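Local coordinates for protein malyl-CoA lyase/beta-methylmalyl-CoA lyase (Methylobacterium extorquens, PDB 5UGR) that is a lyase of the HpcH/HpaI aldolase/citrate lyase family, built as a TIM barrel that binds a magnesium ion, at residues 43-48 against 165-170; 54-59 against 82-87; 114-119 against 133-138; 227-232 against 258-263. All coordinates share one frame; numbering follows the deposited sequence.

Contact 1: 43-48 against 165-170. With MG (magnesium ion), chain B.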
loop_
_atom_site.group_PDB
_atom_site.type_symbol
_atom_site.label_atom_id
_atom_site.label_comp_id
_atom_site.label_asym_id
_atom_site.label_seq_id
_atom_site.Cartn_x
_atom_site.Cartn_y
_atom_site.Cartn_z
ATOM N N LEU A 43 -29.039 17.549 -9.969
ATOM C CA LEU A 43 -29.688 17.641 -8.655
ATOM C C LEU A 43 -28.844 18.353 -7.644
ATOM O O LEU A 43 -29.285 18.583 -6.526
ATOM C CB LEU A 43 -29.970 16.210 -8.130
ATOM C CG LEU A 43 -30.847 15.357 -9.075
ATOM C CD1 LEU A 43 -30.349 13.937 -9.266
ATOM C CD2 LEU A 43 -32.223 15.330 -8.583
ATOM N N GLU A 44 -27.596 18.604 -8.028
ATOM C CA GLU A 44 -26.530 19.048 -7.116
ATOM C C GLU A 44 -26.314 20.564 -7.215
ATOM O O GLU A 44 -27.234 21.341 -6.897
ATOM C CB GLU A 44 -25.265 18.142 -7.307
ATOM C CG GLU A 44 -24.196 18.281 -6.197
ATOM C CD GLU A 44 -22.838 18.802 -6.610
ATOM O OE1 GLU A 44 -22.719 19.263 -7.780
ATOM O OE2 GLU A 44 -21.916 18.784 -5.721
ATOM N N ASP A 45 -25.141 21.006 -7.677
ATOM C CA ASP A 45 -24.722 22.408 -7.503
ATOM C C ASP A 45 -25.797 23.458 -7.971
ATOM O O ASP A 45 -26.007 24.488 -7.314
ATOM C CB ASP A 45 -23.446 22.710 -8.293
ATOM C CG ASP A 45 -22.151 22.320 -7.612
ATOM O OD1 ASP A 45 -22.102 22.307 -6.350
ATOM O OD2 ASP A 45 -21.143 22.023 -8.389
ATOM N N ALA A 46 -26.425 23.244 -9.134
ATOM C CA ALA A 46 -27.347 24.253 -9.663
ATOM C C ALA A 46 -28.694 24.281 -9.026
ATOM O O ALA A 46 -29.506 25.121 -9.391
ATOM C CB ALA A 46 -27.487 24.089 -11.190
ATOM N N VAL A 47 -28.970 23.378 -8.080
ATOM C CA VAL A 47 -30.304 23.288 -7.496
ATOM C C VAL A 47 -30.244 23.638 -6.013
ATOM O O VAL A 47 -29.501 23.021 -5.241
ATOM C CB VAL A 47 -30.912 21.897 -7.690
ATOM C CG1 VAL A 47 -32.310 21.815 -7.086
ATOM C CG2 VAL A 47 -30.960 21.461 -9.153
ATOM N N ALA A 48 -31.020 24.641 -5.616
ATOM C CA ALA A 48 -31.005 25.073 -4.211
ATOM C C ALA A 48 -31.541 23.948 -3.346
ATOM O O ALA A 48 -32.397 23.221 -3.793
ATOM C CB ALA A 48 -31.857 26.309 -4.009
ATOM N N VAL A 165 -13.402 22.612 -12.902
ATOM C CA VAL A 165 -12.437 23.702 -12.710
ATOM C C VAL A 165 -12.830 24.721 -11.648
ATOM O O VAL A 165 -11.968 25.189 -10.904
ATOM C CB VAL A 165 -12.052 24.352 -14.068
ATOM C CG1 VAL A 165 -13.259 25.041 -14.698
ATOM C CG2 VAL A 165 -10.875 25.319 -13.883
ATOM N N ALA A 166 -14.097 25.111 -11.597
ATOM C CA ALA A 166 -14.463 26.172 -10.639
ATOM C C ALA A 166 -14.454 25.688 -9.201
ATOM O O ALA A 166 -13.938 26.361 -8.253
ATOM C CB ALA A 166 -15.822 26.766 -10.997
ATOM N N ASP A 167 -14.983 24.480 -9.005
ATOM C CA ASP A 167 -14.947 23.870 -7.666
ATOM C C ASP A 167 -13.536 23.469 -7.249
ATOM O O ASP A 167 -13.163 23.577 -6.059
ATOM C CB ASP A 167 -16.039 22.820 -7.453
ATOM C CG ASP A 167 -17.422 23.466 -7.264
ATOM O OD1 ASP A 167 -17.487 24.652 -6.908
ATOM O OD2 ASP A 167 -18.425 22.747 -7.385
ATOM N N TYR A 168 -12.724 23.072 -8.235
ATOM C CA TYR A 168 -11.330 22.807 -7.943
ATOM C C TYR A 168 -10.605 24.082 -7.500
ATOM O O TYR A 168 -9.836 24.068 -6.517
ATOM C CB TYR A 168 -10.632 22.184 -9.152
ATOM C CG TYR A 168 -9.165 21.983 -9.003
ATOM C CD1 TYR A 168 -8.669 20.884 -8.350
ATOM C CD2 TYR A 168 -8.270 22.895 -9.523
ATOM C CE1 TYR A 168 -7.309 20.671 -8.232
ATOM C CE2 TYR A 168 -6.883 22.708 -9.396
ATOM C CZ TYR A 168 -6.416 21.596 -8.746
ATOM O OH TYR A 168 -5.068 21.359 -8.630
ATOM N N ALA A 169 -10.844 25.172 -8.222
ATOM C CA ALA A 169 -10.279 26.467 -7.824
ATOM C C ALA A 169 -10.677 26.820 -6.399
ATOM O O ALA A 169 -9.866 27.260 -5.612
ATOM C CB ALA A 169 -10.722 27.524 -8.828
ATOM N N ALA A 170 -11.966 26.625 -6.071
ATOM C CA ALA A 170 -12.415 26.951 -4.716
ATOM C C ALA A 170 -11.696 26.110 -3.658
ATOM O O ALA A 170 -11.266 26.590 -2.620
ATOM C CB ALA A 170 -13.921 26.796 -4.605
HETATM MG MG MG B . -19.288 21.076 -8.103
HETATM O O HOH W 1 -19.886 20.653 -6.110
HETATM O O HOH W 2 -20.263 19.365 -8.698
HETATM O O HOH W 3 -18.892 21.528 -10.086
#

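Contact 2: 54-59 against 82-87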
loop_
_atom_site.group_PDB
_atom_site.type_symbol
_atom_site.label_atom_id
_atom_site.label_comp_id
_atom_site.label_asym_id
_atom_site.label_seq_id
_atom_site.Cartn_x
_atom_site.Cartn_y
_atom_site.Cartn_z
ATOM N N GLN A 54 -38.194 18.540 -5.344
ATOM C CA GLN A 54 -38.972 18.723 -6.583
ATOM C C GLN A 54 -38.158 18.446 -7.826
ATOM O O GLN A 54 -38.654 17.866 -8.791
ATOM C CB GLN A 54 -39.586 20.125 -6.631
ATOM C CG GLN A 54 -40.561 20.329 -7.766
ATOM C CD GLN A 54 -41.753 19.382 -7.740
ATOM O OE1 GLN A 54 -42.415 19.241 -6.725
ATOM N NE2 GLN A 54 -42.014 18.700 -8.860
ATOM N N ALA A 55 -36.869 18.836 -7.796
ATOM C CA ALA A 55 -36.052 18.609 -8.977
ATOM C C ALA A 55 -35.950 17.123 -9.249
ATOM O O ALA A 55 -35.938 16.682 -10.391
ATOM C CB ALA A 55 -34.668 19.215 -8.760
ATOM N N ARG A 56 -35.922 16.325 -8.184
ATOM C CA ARG A 56 -35.859 14.873 -8.324
ATOM C C ARG A 56 -37.082 14.339 -9.031
ATOM O O ARG A 56 -37.011 13.534 -9.990
ATOM C CB ARG A 56 -35.639 14.233 -6.948
ATOM C CG ARG A 56 -35.308 12.786 -7.000
ATOM C CD ARG A 56 -35.202 12.163 -5.627
ATOM N NE ARG A 56 -34.239 12.833 -4.726
ATOM C CZ ARG A 56 -34.455 13.366 -3.524
ATOM N NH1 ARG A 56 -35.675 13.484 -3.007
ATOM N NH2 ARG A 56 -33.441 13.836 -2.824
ATOM N N LYS A 57 -38.232 14.853 -8.604
ATOM C CA LYS A 57 -39.465 14.488 -9.302
ATOM C C LYS A 57 -39.520 14.946 -10.766
ATOM O O LYS A 57 -39.919 14.191 -11.650
ATOM C CB LYS A 57 -40.653 15.063 -8.510
ATOM C CG LYS A 57 -40.852 14.445 -7.140
ATOM C CD LYS A 57 -42.032 15.154 -6.458
ATOM C CE LYS A 57 -42.154 14.688 -5.024
ATOM N NZ LYS A 57 -43.114 15.521 -4.252
ATOM N N ASN A 58 -39.055 16.158 -11.003
ATOM C CA ASN A 58 -38.985 16.723 -12.352
ATOM C C ASN A 58 -38.137 15.855 -13.248
ATOM O O ASN A 58 -38.509 15.568 -14.416
ATOM C CB ASN A 58 -38.432 18.136 -12.371
ATOM C CG ASN A 58 -39.307 19.162 -11.641
ATOM O OD1 ASN A 58 -40.519 18.958 -11.405
ATOM N ND2 ASN A 58 -38.705 20.287 -11.327
ATOM N N ILE A 59 -36.982 15.418 -12.709
ATOM C CA ILE A 59 -36.111 14.584 -13.520
ATOM C C ILE A 59 -36.665 13.195 -13.870
ATOM O O ILE A 59 -36.508 12.687 -14.968
ATOM C CB ILE A 59 -34.706 14.487 -12.795
ATOM C CG1 ILE A 59 -33.990 15.834 -12.971
ATOM C CG2 ILE A 59 -33.870 13.338 -13.371
ATOM C CD1 ILE A 59 -32.703 16.002 -12.167
ATOM N N THR A 82 -24.027 14.586 1.841
ATOM C CA THR A 82 -25.340 15.213 1.972
ATOM C C THR A 82 -26.465 14.184 2.002
ATOM O O THR A 82 -26.412 13.159 1.357
ATOM C CB THR A 82 -25.609 16.294 0.885
ATOM O OG1 THR A 82 -25.884 15.709 -0.398
ATOM C CG2 THR A 82 -24.461 17.230 0.762
ATOM N N HIS A 83 -27.570 14.567 2.644
ATOM C CA HIS A 83 -28.643 13.570 2.881
ATOM C C HIS A 83 -29.491 13.290 1.638
ATOM O O HIS A 83 -30.183 12.300 1.569
ATOM C CB HIS A 83 -29.548 13.974 4.060
ATOM C CG HIS A 83 -30.385 15.192 3.828
ATOM N ND1 HIS A 83 -31.666 15.136 3.311
ATOM C CD2 HIS A 83 -30.135 16.491 4.063
ATOM C CE1 HIS A 83 -32.173 16.362 3.278
ATOM N NE2 HIS A 83 -31.266 17.201 3.718
ATOM N N TYR A 84 -29.422 14.187 0.637
ATOM C CA TYR A 84 -30.246 14.077 -0.551
ATOM C C TYR A 84 -29.880 12.867 -1.433
ATOM O O TYR A 84 -30.699 12.360 -2.167
ATOM C CB TYR A 84 -30.102 15.313 -1.424
ATOM C CG TYR A 84 -30.362 16.596 -0.693
ATOM C CD1 TYR A 84 -31.690 17.016 -0.418
ATOM C CD2 TYR A 84 -29.290 17.365 -0.217
ATOM C CE1 TYR A 84 -31.885 18.198 0.291
ATOM C CE2 TYR A 84 -29.516 18.534 0.485
ATOM C CZ TYR A 84 -30.800 18.936 0.725
ATOM O OH TYR A 84 -30.952 20.095 1.465
ATOM N N MET A 85 -28.597 12.478 -1.363
ATOM C CA MET A 85 -28.066 11.596 -2.389
ATOM C C MET A 85 -28.777 10.228 -2.474
ATOM O O MET A 85 -29.065 9.731 -3.573
ATOM C CB MET A 85 -26.561 11.387 -2.155
ATOM C CG MET A 85 -25.922 10.669 -3.301
ATOM S SD MET A 85 -24.660 9.478 -2.808
ATOM C CE MET A 85 -25.744 8.116 -2.337
ATOM N N TYR A 86 -29.007 9.593 -1.326
ATOM C CA TYR A 86 -29.531 8.217 -1.425
ATOM C C TYR A 86 -30.913 8.191 -2.102
ATOM O O TYR A 86 -31.202 7.274 -2.848
ATOM C CB TYR A 86 -29.555 7.465 -0.093
ATOM C CG TYR A 86 -30.626 7.871 0.901
ATOM C CD1 TYR A 86 -30.464 8.979 1.722
ATOM C CD2 TYR A 86 -31.781 7.116 1.034
ATOM C CE1 TYR A 86 -31.392 9.328 2.658
ATOM C CE2 TYR A 86 -32.732 7.466 1.969
ATOM C CZ TYR A 86 -32.543 8.580 2.775
ATOM O OH TYR A 86 -33.483 8.886 3.766
ATOM N N ARG A 87 -31.711 9.218 -1.869
ATOM C CA ARG A 87 -32.990 9.291 -2.549
ATOM C C ARG A 87 -32.896 9.639 -4.042
ATOM O O ARG A 87 -33.660 9.129 -4.842
ATOM C CB ARG A 87 -33.916 10.206 -1.765
ATOM C CG ARG A 87 -34.705 9.326 -0.807
ATOM C CD ARG A 87 -36.157 9.138 -1.301
ATOM N NE ARG A 87 -36.702 10.300 -0.704
ATOM C CZ ARG A 87 -37.707 11.010 -1.131
ATOM N NH1 ARG A 87 -37.956 12.055 -0.415
ATOM N NH2 ARG A 87 -38.426 10.668 -2.206
#

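Contact 3: 114-119 against 133-138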
loop_
_atom_site.group_PDB
_atom_site.type_symbol
_atom_site.label_atom_id
_atom_site.label_comp_id
_atom_site.label_asym_id
_atom_site.label_seq_id
_atom_site.Cartn_x
_atom_site.Cartn_y
_atom_site.Cartn_z
ATOM N N TYR A 114 -17.074 3.069 -4.973
ATOM C CA TYR A 114 -17.532 1.764 -4.514
ATOM C C TYR A 114 -18.918 1.881 -3.894
ATOM O O TYR A 114 -19.808 1.047 -4.134
ATOM C CB TYR A 114 -16.502 1.138 -3.588
ATOM C CG TYR A 114 -16.615 -0.300 -3.204
ATOM C CD1 TYR A 114 -17.498 -0.728 -2.213
ATOM C CD2 TYR A 114 -15.813 -1.276 -3.844
ATOM C CE1 TYR A 114 -17.514 -2.057 -1.762
ATOM C CE2 TYR A 114 -15.838 -2.588 -3.414
ATOM C CZ TYR A 114 -16.662 -2.994 -2.375
ATOM O OH TYR A 114 -16.659 -4.305 -1.969
ATOM N N ALA A 115 -19.090 2.876 -3.033
ATOM C CA ALA A 115 -20.380 3.042 -2.354
ATOM C C ALA A 115 -21.526 3.194 -3.313
ATOM O O ALA A 115 -22.606 2.605 -3.072
ATOM C CB ALA A 115 -20.310 4.198 -1.368
ATOM N N ILE A 116 -21.324 4.015 -4.351
ATOM C CA ILE A 116 -22.388 4.221 -5.341
ATOM C C ILE A 116 -22.579 2.966 -6.180
ATOM O O ILE A 116 -23.705 2.658 -6.603
ATOM C CB ILE A 116 -22.124 5.483 -6.183
ATOM C CG1 ILE A 116 -21.827 6.679 -5.276
ATOM C CG2 ILE A 116 -23.312 5.791 -7.113
ATOM C CD1 ILE A 116 -22.745 6.930 -4.139
ATOM N N ASP A 117 -21.501 2.226 -6.431
ATOM C CA ASP A 117 -21.589 0.960 -7.179
ATOM C C ASP A 117 -22.463 -0.068 -6.387
ATOM O O ASP A 117 -23.346 -0.687 -6.986
ATOM C CB ASP A 117 -20.169 0.471 -7.434
ATOM C CG ASP A 117 -20.012 -0.449 -8.608
ATOM O OD1 ASP A 117 -21.026 -0.925 -9.169
ATOM O OD2 ASP A 117 -18.824 -0.770 -8.914
ATOM N N VAL A 118 -22.276 -0.181 -5.063
ATOM C CA VAL A 118 -23.072 -1.073 -4.256
ATOM C C VAL A 118 -24.568 -0.718 -4.447
ATOM O O VAL A 118 -25.380 -1.599 -4.769
ATOM C CB VAL A 118 -22.681 -0.983 -2.789
ATOM C CG1 VAL A 118 -23.660 -1.761 -1.935
ATOM C CG2 VAL A 118 -21.246 -1.538 -2.562
ATOM N N LEU A 119 -24.913 0.548 -4.219
ATOM C CA LEU A 119 -26.325 0.961 -4.217
ATOM C C LEU A 119 -26.918 0.762 -5.599
ATOM O O LEU A 119 -28.047 0.219 -5.734
ATOM C CB LEU A 119 -26.407 2.391 -3.701
ATOM C CG LEU A 119 -27.817 2.986 -3.603
ATOM C CD1 LEU A 119 -28.718 2.138 -2.688
ATOM C CD2 LEU A 119 -27.725 4.402 -3.086
ATOM N N ILE A 133 -25.879 0.731 -15.768
ATOM C CA ILE A 133 -25.497 2.159 -15.683
ATOM C C ILE A 133 -23.969 2.296 -15.616
ATOM O O ILE A 133 -23.281 1.512 -14.945
ATOM C CB ILE A 133 -26.169 2.786 -14.444
ATOM C CG1 ILE A 133 -27.636 3.104 -14.765
ATOM C CG2 ILE A 133 -25.414 3.995 -13.874
ATOM C CD1 ILE A 133 -28.457 3.378 -13.509
ATOM N N GLY A 134 -23.447 3.313 -16.297
ATOM C CA GLY A 134 -22.031 3.675 -16.190
ATOM C C GLY A 134 -21.862 4.855 -15.258
ATOM O O GLY A 134 -22.788 5.613 -15.045
ATOM N N PHE A 135 -20.626 5.069 -14.827
ATOM C CA PHE A 135 -20.288 6.180 -13.962
ATOM C C PHE A 135 -19.339 7.181 -14.647
ATOM O O PHE A 135 -18.359 6.807 -15.366
ATOM C CB PHE A 135 -19.623 5.741 -12.669
ATOM C CG PHE A 135 -20.476 4.937 -11.712
ATOM C CD1 PHE A 135 -21.872 4.975 -11.722
ATOM C CD2 PHE A 135 -19.878 4.237 -10.700
ATOM C CE1 PHE A 135 -22.606 4.301 -10.770
ATOM C CE2 PHE A 135 -20.626 3.573 -9.733
ATOM C CZ PHE A 135 -22.016 3.597 -9.785
ATOM N N GLU A 136 -19.558 8.444 -14.336
ATOM C CA GLU A 136 -18.587 9.509 -14.574
ATOM C C GLU A 136 -18.307 10.091 -13.178
ATOM O O GLU A 136 -19.196 10.206 -12.346
ATOM C CB GLU A 136 -19.153 10.604 -15.485
ATOM C CG GLU A 136 -18.220 11.775 -15.767
ATOM C CD GLU A 136 -18.900 12.782 -16.749
ATOM O OE1 GLU A 136 -19.371 12.301 -17.825
ATOM O OE2 GLU A 136 -18.971 14.006 -16.385
ATOM N N VAL A 137 -17.045 10.449 -12.923
ATOM C CA VAL A 137 -16.672 11.108 -11.675
ATOM C C VAL A 137 -16.201 12.504 -11.928
ATOM O O VAL A 137 -15.488 12.775 -12.882
ATOM C CB VAL A 137 -15.635 10.299 -10.893
ATOM C CG1 VAL A 137 -16.185 8.980 -10.405
ATOM C CG2 VAL A 137 -14.393 10.187 -11.608
ATOM N N LEU A 138 -16.597 13.399 -11.050
ATOM C CA LEU A 138 -16.073 14.758 -11.029
ATOM C C LEU A 138 -14.866 14.842 -10.109
ATOM O O LEU A 138 -14.960 14.475 -8.903
ATOM C CB LEU A 138 -17.155 15.727 -10.556
ATOM C CG LEU A 138 -17.786 16.572 -11.637
ATOM C CD1 LEU A 138 -19.187 17.004 -11.271
ATOM C CD2 LEU A 138 -16.912 17.744 -11.987
#

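Contact 4: 227-232 against 258-263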
loop_
_atom_site.group_PDB
_atom_site.type_symbol
_atom_site.label_atom_id
_atom_site.label_comp_id
_atom_site.label_asym_id
_atom_site.label_seq_id
_atom_site.Cartn_x
_atom_site.Cartn_y
_atom_site.Cartn_z
ATOM N N GLY A 227 -14.187 20.584 -17.795
ATOM C CA GLY A 227 -15.383 21.111 -17.165
ATOM C C GLY A 227 -15.873 22.466 -17.733
ATOM O O GLY A 227 -15.608 22.796 -18.900
ATOM N N PRO A 228 -16.564 23.235 -16.908
ATOM C CA PRO A 228 -17.279 24.407 -17.390
ATOM C C PRO A 228 -16.374 25.594 -17.669
ATOM O O PRO A 228 -15.310 25.725 -17.047
ATOM C CB PRO A 228 -18.241 24.714 -16.235
ATOM C CG PRO A 228 -17.500 24.205 -15.014
ATOM C CD PRO A 228 -16.787 22.967 -15.470
ATOM N N PHE A 229 -16.839 26.475 -18.575
ATOM C CA PHE A 229 -16.229 27.769 -18.901
ATOM C C PHE A 229 -17.370 28.769 -18.816
ATOM O O PHE A 229 -18.384 28.610 -19.495
ATOM C CB PHE A 229 -15.666 27.703 -20.296
ATOM C CG PHE A 229 -15.004 28.978 -20.773
ATOM C CD1 PHE A 229 -13.678 29.232 -20.475
ATOM C CD2 PHE A 229 -15.720 29.957 -21.456
ATOM C CE1 PHE A 229 -13.064 30.393 -20.911
ATOM C CE2 PHE A 229 -15.104 31.115 -21.919
ATOM C CZ PHE A 229 -13.779 31.342 -21.635
ATOM N N GLY A 230 -17.212 29.761 -17.930
ATOM C CA GLY A 230 -18.341 30.619 -17.550
ATOM C C GLY A 230 -18.649 31.798 -18.433
ATOM O O GLY A 230 -19.765 32.349 -18.362
ATOM N N ASP A 231 -17.720 32.211 -19.283
ATOM C CA ASP A 231 -17.952 33.448 -19.999
ATOM C C ASP A 231 -18.630 33.189 -21.326
ATOM O O ASP A 231 -17.992 32.973 -22.356
ATOM C CB ASP A 231 -16.660 34.259 -20.150
ATOM C CG ASP A 231 -16.903 35.657 -20.755
ATOM O OD1 ASP A 231 -18.074 35.963 -21.142
ATOM O OD2 ASP A 231 -15.908 36.439 -20.798
ATOM N N PHE A 232 -19.966 33.224 -21.281
ATOM C CA PHE A 232 -20.806 33.001 -22.441
ATOM C C PHE A 232 -20.642 34.029 -23.551
ATOM O O PHE A 232 -20.998 33.739 -24.709
ATOM C CB PHE A 232 -22.321 32.932 -21.995
ATOM C CG PHE A 232 -22.557 32.037 -20.842
ATOM C CD1 PHE A 232 -21.679 30.956 -20.611
ATOM C CD2 PHE A 232 -23.577 32.256 -19.939
ATOM C CE1 PHE A 232 -21.854 30.103 -19.534
ATOM C CE2 PHE A 232 -23.762 31.378 -18.852
ATOM C CZ PHE A 232 -22.897 30.331 -18.633
ATOM N N PRO A 258 -26.216 27.111 -24.142
ATOM C CA PRO A 258 -26.405 26.405 -25.404
ATOM C C PRO A 258 -25.415 26.718 -26.525
ATOM O O PRO A 258 -25.105 25.855 -27.357
ATOM C CB PRO A 258 -27.851 26.787 -25.801
ATOM C CG PRO A 258 -28.513 27.147 -24.526
ATOM C CD PRO A 258 -27.456 27.770 -23.677
ATOM N N SER A 259 -24.915 27.942 -26.557
ATOM C CA SER A 259 -23.895 28.359 -27.535
ATOM C C SER A 259 -22.611 27.535 -27.500
ATOM O O SER A 259 -21.915 27.424 -28.487
ATOM C CB SER A 259 -23.515 29.808 -27.327
ATOM O OG SER A 259 -22.804 30.029 -26.087
ATOM N N GLN A 260 -22.347 26.929 -26.370
ATOM C CA GLN A 260 -21.118 26.173 -26.219
ATOM C C GLN A 260 -21.158 24.770 -26.831
ATOM O O GLN A 260 -20.117 24.178 -27.095
ATOM C CB GLN A 260 -20.703 26.117 -24.771
ATOM C CG GLN A 260 -20.334 27.457 -24.207
ATOM C CD GLN A 260 -20.094 27.452 -22.730
ATOM O OE1 GLN A 260 -20.523 26.539 -22.000
ATOM N NE2 GLN A 260 -19.454 28.501 -22.245
ATOM N N ILE A 261 -22.353 24.275 -27.114
ATOM C CA ILE A 261 -22.509 22.937 -27.675
ATOM C C ILE A 261 -21.835 22.780 -29.019
ATOM O O ILE A 261 -21.054 21.834 -29.203
ATOM C CB ILE A 261 -23.995 22.545 -27.781
ATOM C CG1 ILE A 261 -24.655 22.482 -26.387
ATOM C CG2 ILE A 261 -24.168 21.204 -28.466
ATOM C CD1 ILE A 261 -26.170 22.392 -26.423
ATOM N N ASP A 262 -22.092 23.707 -29.956
ATOM C CA ASP A 262 -21.508 23.594 -31.295
ATOM C C ASP A 262 -19.988 23.788 -31.208
ATOM O O ASP A 262 -19.226 23.171 -31.971
ATOM C CB ASP A 262 -22.116 24.629 -32.246
ATOM C CG ASP A 262 -23.520 24.254 -32.715
ATOM O OD1 ASP A 262 -24.004 23.132 -32.471
ATOM O OD2 ASP A 262 -24.164 25.135 -33.303
ATOM N N LEU A 263 -19.550 24.642 -30.285
ATOM C CA LEU A 263 -18.113 24.937 -30.155
ATOM C C LEU A 263 -17.366 23.665 -29.704
ATOM O O LEU A 263 -16.350 23.305 -30.296
ATOM C CB LEU A 263 -17.810 26.109 -29.224
ATOM C CG LEU A 263 -18.446 27.447 -29.532
ATOM C CD1 LEU A 263 -18.136 28.440 -28.457
ATOM C CD2 LEU A 263 -17.962 27.935 -30.867
HETATM O O HOH W 4 -18.814 25.218 -20.305
HETATM O O HOH W 5 -18.463 30.611 -24.002
HETATM O O HOH W 6 -20.376 31.401 -25.989
#

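Contact 1: 43-48 against 165-170
Asp-45, in a type I turn running from Glu-44 to Val-47, faces Asp-167 in the first turn of helix 165-172 across a CA-CA separation of 9.9 Å, and their side chains meet at a magnesium ion. This is the metal site of a TIM barrel: the turn follows strand 38-42 and the helix follows strand 158-163. The two carboxylates come from opposite directions, with their planes turned 76° apart, and each uses one oxygen. Asp-45 OD2 lies 2.1 Å from the magnesium and Asp-167 OD2 2.0 Å from it, at nearly a right angle about the ion. The two OD2 atoms sit only 3.0 Å from each other, a closeness explained by the cation they share. Both residues adopt the same chi1 rotamer, with CG anti to the carbonyl carbon, and in each it points the carboxylate at the ion. Glu-140 and three waters complete six ligands. Glu-44 works as a second shell: its OE2 accepts from water 1 and its OE1 from water 2, while Asp-45 N also donates to OE1, approaching from above the carboxylate plane. Water 1 donates to Asp-45 OD1 as well, so that it links turn and metal. Arg-301 of a second subunit forms salt bridges with OD1 of both aspartates, the oxygens not used on the metal, which places the site beside a subunit interface. Around the ion, water 1 stands opposite water 3, and water 2, 2.1 Å from the magnesium, stands opposite Asp-167 OD2.

Contact 2: 54-59 against 82-87
Arg-56 reaches toward Tyr-84 and Arg-87 with CG anti to its backbone N (chi1 -169°) and a straight next step, then bends at chi3 (-55°), which swings the guanidinium against the start of helix 85-95. Its flat group lands on the backbone and CB of Arg-87: CB sits over the centre of one guanidinium face, 3.7 Å from Arg-56 CZ, and the CD methylene of Arg-56 lies 3.5 Å from Arg-87 O. The far nitrogen, NH2, lies 3.2 Å from Tyr-84 O. That hydrogen bond is weak, bent to 122° at the hydrogen. NH2 also comes up to the Tyr-84 side chain, whose CB lies at the edge of the guanidinium, in its plane. The stronger polar partner is Asp-88, the residue after Arg-87 in helix 85-95, which makes a salt bridge with Arg-56 NE. The two arginine side chains cross at about a right angle. Arg-87 was modelled in two conformers, so the place of its own guanidinium near Arg-56 NH1 is uncertain; in the conformer described here its NH2 makes a salt bridge with Asp-91. Helix 52-65 is thus tied to helix 85-95, its successor on the outside of the TIM barrel. The charge of Arg-56 is probably balanced mainly by Asp-88, with the backbone carbonyl of Tyr-84 adding a minor share; in this conformer Asp-91 would do the same for Arg-87.

Contact 3: 114-119 against 133-138
The ring of Phe-135 pushes its outer end against helix 110-127, meeting Ile-116 and Asp-117. From the isoleucine comes the CG2 methyl, set obliquely to the ring, 3.7 Å from Phe-135 CZ. From Asp-117 it is mainly backbone that touches: its N lies 3.7 Å from CZ at the ring edge, near the ring plane, and its CA is also in that plane, 3.8 Å from Phe-135 CE2. The CB of Asp-117 adds a contact of 3.9 Å to the same CE2. The phenylalanine is therefore presented rim-first, across 8.7 Å between the CA atoms of Asp-117 and Phe-135. A chi1 of -66° carries its ring out from the strand toward the helix. Ile-116 places CG2 anti to its own backbone N, while its CG1 branch leads away from the ring.

One shell out, Phe-135 packs on Ile-104 of strand 101-104 and Leu-158 of strand 158-163, its two neighbours in the sheet, and Ile-116 also rests on Ile-104. The carboxylate of Asp-117 is buried but well engaged: OD1 pairs with Arg-157 NE in a salt bridge and OD2 is hydrogen-bonded to Ser-155 OG, which probably helps to hold this turn of the helix beside the ring. Strand 101-104, helix 110-127 and strand 134-139 form a beta-alpha-beta crossover of the TIM barrel, and Phe-135 packs its last strand against its helix.

Contact 4: 227-232 against 258-263
The irregular loop 227-232 passes the beginning of helix 259-268, approaching most closely at Phe-232 and Ser-259, whose CA atoms are 7.6 Å apart. The two segments are bridged by Gln-260. With chi1 at -65° and the chain extended from there on, its amide is delivered straight to the loop. There Gln-260 NE2 donates to Phe-229 O over 3.0 Å with an N-H...O angle of 161°. The carbonyl lies close to the amide plane, whereas the donor is tilted 31° from the carbonyl plane. Both aromatic rings are approached at the edge by the same nitrogen: Phe-232 CD1 is 3.7 Å from NE2 and Phe-229 CD2 4.1 Å, the former ring standing nearly perpendicular to the amide.

Waters extend the grip. Water 4 accepts from Phe-229 N and donates to Gln-260 OE1, at 2.7 Å; water 5 accepts a hydrogen bond from Gln-260 NE2 and donates one to Asp-231 O; water 6 spans Phe-232 O and Ser-259 OG, whose direct separation of 4.4 Å is too long for a bond. Gln-260 OE1 has a further donor in Ile-256 N, so both ends of the amide are used and its rotation is fixed. His-257 stacks on the ring of Phe-232 and is hydrogen-bonded to Ser-259 OG. The contact thus joins the loop after barrel strand 223-226 to the helix following the adjacent strand 252-255, with Tyr-238 of helix 235-248 lying against Gln-260.

From the N terminus, the loop after strand 38-42 opens contact 1, which closes only at helix 165-172 and so encloses contacts 2 and 3. Contact 2 closes a short loop by joining the helices after the second and third barrel strands. Contact 3 follows it in series and joins helix 110-127 to strand 134-139. Contact 4 comes after contact 1 has closed and ties the loop after strand 223-226 to helix 259-268. Leu-43 of contact 1 packs on Ile-59 of contact 2, Met-85 of contact 2 touches Ile-116 of contact 3, and Val-165 meets Pro-228 of contact 4. Contacts 1 and 2 both reach the second subunit; contacts 2 and 3 reach the third.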